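Local atomic coordinates of DUF3248 domain-containing protein (Thermus thermophilus, PDB entry 2E6X), a protein that is of unknown function, belongs to the DUF3248 family and forms an assembly of two copies of its small alpha-beta chain. Residues V14-R19 with P37-L42; V27-L32 with P43-L48. One frame throughout, in Å; residues are numbered along the deposited sequence.

Contacts 1 and 2 lie on adjoining parts of one sheet, with their centres about 4 Å apart. Contact 1 joins strand 13-19, an outermost strand within the chain, to the short helix 36-41. Contact 2 joins the central strand 26-32 to the loop that follows that helix. Both are only partly buried. The chemistry differs with the place. Contact 1 packs one phenylalanine ring on V14 and R16, sets R16 beside the exposed R40, and has no hydrogen bond across it. Contact 2 uses a buried arginine, R29, which holds a loop carbonyl and packs under a leucine. The two strands also bond to each other, with V14 N 2.7 Å from G31 O.

Contact 1: residues V14-R19 with P37-L42; sequences VWRMGR and PRFREL
The ring of F39 packs against V14 and the aliphatic part of R16, the tight side of the contact. V14 CB lies 3.8 Å from F39 CZ. V14 CG1 sits over one face of the ring, 4.1 Å above its plane and offset toward the rim. V14 O also comes close, 3.7 Å from F39 CZ. R16 approaches the ring obliquely, and its CG is 3.5 Å from F39 CD2. The R16 chain bends about its CB-CG bond (chi2 -68°), which lifts its guanidinium above the ring, too far for more than a weak cation-pi attraction, and back along the strand. There R16 NH1 donates to W15 O from above the carbonyl plane at 3.0 Å, with an N-H...O angle of 157°.

The other side is looser and more exposed. R40 brings its guanidinium across that of R16 at about a right angle. These like charges meet with no bond joining them. Their exact placing is doubtful, because the NH2 groups are modelled too close for two donors. With an alanine at R16, F39 CD2 would keep CB but is likely to lose the closer packing of CG, and W15 O would lose its guanidinium donor.

M1 of the second subunit packs on both R16 and R40. In this packing of a helix on an outer strand of the chain's mixed three-stranded sheet, the short axes of strand 14-19 and the weakly bonded helix 37-41 are 15° apart, 10.3 Å at closest approach. F39 also touches R29 on strand 26-32 and V67, so the ring packs between helix 36-41 and the sheet.

Contact 2: residues V27-L32 with P43-L48; sequences VVRVGL and PRLLNL
R29 reaches from strand 26-32 to the loop 43-48, where it grips the carbonyl of P43 and lies against L45. Its CB starts beside the aromatic ring of contact 1, 3.8 Å from F39 CE2. CG comes next and packs along its own strand, 3.9 Å from V27 CG1. The chain is extended (chi3 172°), which lets the guanidinium reach the loop. CD meets the leucine first, 4.0 Å from L45 CD1. NE lies beside the same methyl and forms a salt bridge with E65. At CZ the group is flat under the leucine: L45 CG stands 3.7 Å above the guanidinium plane, over its centre.

The tip is held at its edge, in an end-on grip of one carbonyl by both terminal arginine nitrogens. NH1 donates to P43 O at 3.0 Å, and NH2 donates to the same P43 O at 2.8 Å. The N-H...O angles of 140° and 147° are bent, as expected when both end nitrogens share one acceptor. P43 O lies close to the guanidinium plane, so the pair of bonds helps to fix the rotation of the group. The salt bridge from NE to E65 probably compensates for the burial of the charge.

L45 has a second partner on the strand. Its CD2 is 3.8 Å from V27 CB, and the two side chains cross at about a right angle.

Strand 26-32 is the central strand, antiparallel to 13-19 and parallel to 62-66. R29 bonds to R16 through the backbone, and its side chain ties the strand to the connection between helices 36-41 and 50-58. Farther along that connection, L48 packs on M53 and L56 of helix 50-58, and its N bonds to E2 of the second subunit.

Contact 1: residues V14-R19 with P37-L42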
loop_
_atom_site.group_PDB
_atom_site.type_symbol
_atom_site.label_atom_id
_atom_site.label_comp_id
_atom_site.label_asym_id
_atom_site.label_seq_id
_atom_site.Cartn_x
_atom_site.Cartn_y
_atom_site.Cartn_z
ATOM N N VAL A 14 2.748 -3.800 8.314
ATOM C CA VAL A 14 1.640 -2.976 8.778
ATOM C C VAL A 14 1.415 -1.923 7.716
ATOM O O VAL A 14 2.373 -1.342 7.200
ATOM C CB VAL A 14 1.963 -2.264 10.096
ATOM C CG1 VAL A 14 0.690 -1.607 10.671
ATOM C CG2 VAL A 14 2.567 -3.260 11.078
ATOM N N TRP A 15 0.151 -1.709 7.379
ATOM C CA TRP A 15 -0.238 -0.727 6.382
ATOM C C TRP A 15 -1.209 0.293 6.951
ATOM O O TRP A 15 -2.157 -0.077 7.658
ATOM C CB TRP A 15 -0.934 -1.393 5.199
ATOM C CG TRP A 15 -0.064 -2.276 4.406
ATOM C CD1 TRP A 15 0.183 -3.608 4.624
ATOM C CD2 TRP A 15 0.738 -1.895 3.287
ATOM N NE1 TRP A 15 1.095 -4.073 3.705
ATOM C CE2 TRP A 15 1.452 -3.043 2.875
ATOM C CE3 TRP A 15 0.928 -0.694 2.593
ATOM C CZ2 TRP A 15 2.338 -3.023 1.797
ATOM C CZ3 TRP A 15 1.818 -0.679 1.515
ATOM C CH2 TRP A 15 2.510 -1.838 1.132
ATOM N N ARG A 16 -0.971 1.577 6.647
ATOM C CA ARG A 16 -1.851 2.666 7.067
ATOM C C ARG A 16 -1.891 3.647 5.909
ATOM O O ARG A 16 -0.892 3.833 5.201
ATOM C CB ARG A 16 -1.318 3.395 8.310
ATOM C CG ARG A 16 -1.264 2.549 9.615
ATOM C CD ARG A 16 -2.648 2.201 10.156
ATOM N NE ARG A 16 -2.536 1.528 11.457
ATOM C CZ ARG A 16 -2.409 0.213 11.622
ATOM N NH1 ARG A 16 -2.396 -0.593 10.565
ATOM N NH2 ARG A 16 -2.259 -0.286 12.852
HETATM N N MSE A 17 -3.034 4.285 5.700
HETATM C CA MSE A 17 -3.120 5.247 4.613
HETATM C C MSE A 17 -4.116 6.334 4.918
HETATM O O MSE A 17 -4.966 6.178 5.785
HETATM C CB MSE A 17 -3.543 4.550 3.351
HETATM C CG MSE A 17 -4.787 3.771 3.598
HETATM SE SE MSE A 17 -5.080 2.642 2.153
HETATM C CE MSE A 17 -4.824 3.894 0.683
ATOM N N GLY A 18 -4.011 7.421 4.157
ATOM C CA GLY A 18 -4.894 8.551 4.339
ATOM C C GLY A 18 -4.279 9.755 3.647
ATOM O O GLY A 18 -3.133 9.722 3.140
ATOM N N ARG A 19 -5.034 10.836 3.598
ATOM C CA ARG A 19 -4.514 12.002 2.932
ATOM C C ARG A 19 -3.614 12.818 3.841
ATOM O O ARG A 19 -3.825 12.883 5.048
ATOM C CB ARG A 19 -5.653 12.894 2.404
ATOM C CG ARG A 19 -5.230 13.756 1.201
ATOM C CD ARG A 19 -6.162 14.978 1.019
ATOM N NE ARG A 19 -5.712 16.002 1.939
ATOM C CZ ARG A 19 -6.437 17.016 2.392
ATOM N NH1 ARG A 19 -7.710 17.179 1.997
ATOM N NH2 ARG A 19 -5.883 17.852 3.285
ATOM N N PRO A 37 4.101 0.531 17.012
ATOM C CA PRO A 37 4.075 1.646 17.959
ATOM C C PRO A 37 4.421 2.987 17.282
ATOM O O PRO A 37 3.796 3.997 17.584
ATOM C CB PRO A 37 5.130 1.237 18.994
ATOM C CG PRO A 37 4.997 -0.234 19.032
ATOM C CD PRO A 37 4.873 -0.601 17.548
ATOM N N ARG A 38 5.385 2.993 16.355
ATOM C CA ARG A 38 5.806 4.262 15.699
ATOM C C ARG A 38 4.792 4.947 14.796
ATOM O O ARG A 38 4.860 6.166 14.573
ATOM C CB ARG A 38 7.062 4.044 14.864
ATOM C CG ARG A 38 8.168 3.287 15.567
ATOM C CD ARG A 38 8.842 4.116 16.594
ATOM N NE ARG A 38 9.796 3.296 17.321
ATOM C CZ ARG A 38 10.405 3.676 18.436
ATOM N NH1 ARG A 38 10.148 4.873 18.947
ATOM N NH2 ARG A 38 11.276 2.858 19.025
ATOM N N PHE A 39 3.865 4.179 14.245
ATOM C CA PHE A 39 2.891 4.761 13.343
ATOM C C PHE A 39 2.081 5.884 13.984
ATOM O O PHE A 39 1.926 6.952 13.388
ATOM C CB PHE A 39 1.937 3.681 12.778
ATOM C CG PHE A 39 2.543 2.825 11.677
ATOM C CD1 PHE A 39 3.472 1.827 11.974
ATOM C CD2 PHE A 39 2.135 2.984 10.343
ATOM C CE1 PHE A 39 3.981 0.989 10.969
ATOM C CE2 PHE A 39 2.638 2.160 9.337
ATOM C CZ PHE A 39 3.569 1.157 9.653
ATOM N N ARG A 40 1.555 5.643 15.187
ATOM C CA ARG A 40 0.733 6.644 15.863
ATOM C C ARG A 40 1.487 7.888 16.270
ATOM O O ARG A 40 0.869 8.932 16.507
ATOM C CB ARG A 40 0.059 6.055 17.104
ATOM C CG ARG A 40 -1.163 5.230 16.794
ATOM C CD ARG A 40 -0.806 3.971 16.015
ATOM N NE ARG A 40 -2.004 3.331 15.480
ATOM C CZ ARG A 40 -2.034 2.108 14.972
ATOM N NH1 ARG A 40 -0.929 1.381 14.928
ATOM N NH2 ARG A 40 -3.173 1.612 14.513
ATOM N N GLU A 41 2.808 7.783 16.335
ATOM C CA GLU A 41 3.664 8.893 16.723
ATOM C C GLU A 41 3.827 9.871 15.552
ATOM O O GLU A 41 4.066 11.052 15.750
ATOM C CB GLU A 41 5.049 8.376 17.134
ATOM C CG GLU A 41 5.094 7.463 18.368
ATOM C CD GLU A 41 6.413 6.690 18.459
ATOM O OE1 GLU A 41 7.439 7.197 17.933
ATOM O OE2 GLU A 41 6.434 5.587 19.064
ATOM N N LEU A 42 3.683 9.356 14.332
ATOM C CA LEU A 42 3.823 10.151 13.119
ATOM C C LEU A 42 2.690 11.159 12.917
ATOM O O LEU A 42 1.580 10.983 13.464
ATOM C CB LEU A 42 3.876 9.211 11.916
ATOM C CG LEU A 42 5.091 8.298 11.850
ATOM C CD1 LEU A 42 4.851 7.288 10.738
ATOM C CD2 LEU A 42 6.358 9.130 11.604
#

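Contact 2: residues V27-L32 with P43-L48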
loop_
_atom_site.group_PDB
_atom_site.type_symbol
_atom_site.label_atom_id
_atom_site.label_comp_id
_atom_site.label_asym_id
_atom_site.label_seq_id
_atom_site.Cartn_x
_atom_site.Cartn_y
_atom_site.Cartn_z
ATOM N N VAL A 27 -1.125 9.330 1.245
ATOM C CA VAL A 27 0.079 8.789 1.861
ATOM C C VAL A 27 -0.141 7.323 2.258
ATOM O O VAL A 27 -1.182 6.946 2.820
ATOM C CB VAL A 27 0.492 9.622 3.121
ATOM C CG1 VAL A 27 1.668 8.984 3.832
ATOM C CG2 VAL A 27 0.830 11.099 2.702
ATOM N N VAL A 28 0.791 6.474 1.871
ATOM C CA VAL A 28 0.732 5.081 2.290
ATOM C C VAL A 28 1.937 4.851 3.180
ATOM O O VAL A 28 3.099 5.162 2.797
ATOM C CB VAL A 28 0.754 4.148 1.091
ATOM C CG1 VAL A 28 0.985 2.692 1.539
ATOM C CG2 VAL A 28 -0.601 4.295 0.363
ATOM N N ARG A 29 1.683 4.386 4.394
ATOM C CA ARG A 29 2.807 4.111 5.281
ATOM C C ARG A 29 2.904 2.609 5.454
ATOM O O ARG A 29 1.878 1.941 5.652
ATOM C CB ARG A 29 2.629 4.799 6.641
ATOM C CG ARG A 29 2.644 6.279 6.519
ATOM C CD ARG A 29 2.297 6.942 7.830
ATOM N NE ARG A 29 2.499 8.389 7.712
ATOM C CZ ARG A 29 2.049 9.265 8.591
ATOM N NH1 ARG A 29 1.371 8.830 9.660
ATOM N NH2 ARG A 29 2.244 10.570 8.382
ATOM N N VAL A 30 4.125 2.087 5.371
ATOM C CA VAL A 30 4.353 0.649 5.519
ATOM C C VAL A 30 5.594 0.320 6.363
ATOM O O VAL A 30 6.619 1.013 6.301
ATOM C CB VAL A 30 4.489 -0.030 4.138
ATOM C CG1 VAL A 30 5.753 0.475 3.406
ATOM C CG2 VAL A 30 4.572 -1.531 4.316
ATOM N N GLY A 31 5.500 -0.738 7.155
ATOM C CA GLY A 31 6.622 -1.128 7.989
ATOM C C GLY A 31 6.380 -2.520 8.559
ATOM O O GLY A 31 5.310 -3.096 8.346
ATOM N N LEU A 32 7.369 -3.064 9.253
ATOM C CA LEU A 32 7.194 -4.374 9.879
ATOM C C LEU A 32 6.237 -4.237 11.039
ATOM O O LEU A 32 6.072 -3.143 11.590
ATOM C CB LEU A 32 8.517 -4.907 10.416
ATOM C CG LEU A 32 9.520 -5.422 9.391
ATOM C CD1 LEU A 32 10.791 -5.809 10.105
ATOM C CD2 LEU A 32 8.916 -6.613 8.637
ATOM N N PRO A 43 2.949 12.231 12.122
ATOM C CA PRO A 43 1.893 13.221 11.891
ATOM C C PRO A 43 0.659 12.498 11.387
ATOM O O PRO A 43 0.760 11.568 10.584
ATOM C CB PRO A 43 2.479 14.142 10.828
ATOM C CG PRO A 43 3.933 14.071 11.075
ATOM C CD PRO A 43 4.191 12.609 11.414
ATOM N N ARG A 44 -0.499 12.907 11.879
ATOM C CA ARG A 44 -1.743 12.285 11.485
ATOM C C ARG A 44 -2.159 12.470 10.041
ATOM O O ARG A 44 -2.031 13.541 9.482
ATOM C CB ARG A 44 -2.900 12.797 12.363
ATOM C CG ARG A 44 -2.860 12.332 13.804
ATOM C CD ARG A 44 -2.693 10.826 13.910
ATOM N NE ARG A 44 -2.528 10.400 15.301
ATOM C CZ ARG A 44 -1.503 10.742 16.083
ATOM N NH1 ARG A 44 -0.524 11.521 15.618
ATOM N NH2 ARG A 44 -1.465 10.321 17.343
ATOM N N LEU A 45 -2.712 11.415 9.474
ATOM C CA LEU A 45 -3.265 11.434 8.104
ATOM C C LEU A 45 -4.783 11.520 8.193
ATOM O O LEU A 45 -5.359 11.072 9.170
ATOM C CB LEU A 45 -2.941 10.159 7.361
ATOM C CG LEU A 45 -1.437 9.948 7.209
ATOM C CD1 LEU A 45 -1.177 8.591 6.597
ATOM C CD2 LEU A 45 -0.844 11.052 6.398
ATOM N N LEU A 46 -5.426 12.037 7.147
ATOM C CA LEU A 46 -6.882 12.170 7.138
ATOM C C LEU A 46 -7.639 11.096 6.367
ATOM O O LEU A 46 -7.225 10.693 5.244
ATOM C CB LEU A 46 -7.263 13.542 6.569
ATOM C CG LEU A 46 -6.887 14.771 7.417
ATOM C CD1 LEU A 46 -7.171 16.042 6.639
ATOM C CD2 LEU A 46 -7.683 14.749 8.744
ATOM N N ASN A 47 -8.763 10.643 6.948
ATOM C CA ASN A 47 -9.602 9.659 6.254
ATOM C C ASN A 47 -10.096 10.326 4.982
ATOM O O ASN A 47 -10.184 11.559 4.906
ATOM C CB ASN A 47 -10.846 9.276 7.065
ATOM C CG ASN A 47 -10.500 8.730 8.431
ATOM O OD1 ASN A 47 -9.599 7.900 8.567
ATOM N ND2 ASN A 47 -11.214 9.206 9.457
ATOM N N LEU A 48 -10.389 9.534 3.964
ATOM C CA LEU A 48 -10.945 10.141 2.764
ATOM C C LEU A 48 -11.777 9.081 2.043
ATOM O O LEU A 48 -11.563 7.874 2.235
ATOM C CB LEU A 48 -9.834 10.718 1.851
ATOM C CG LEU A 48 -9.030 9.664 1.116
ATOM C CD1 LEU A 48 -7.939 10.338 0.291
ATOM C CD2 LEU A 48 -8.409 8.738 2.095
#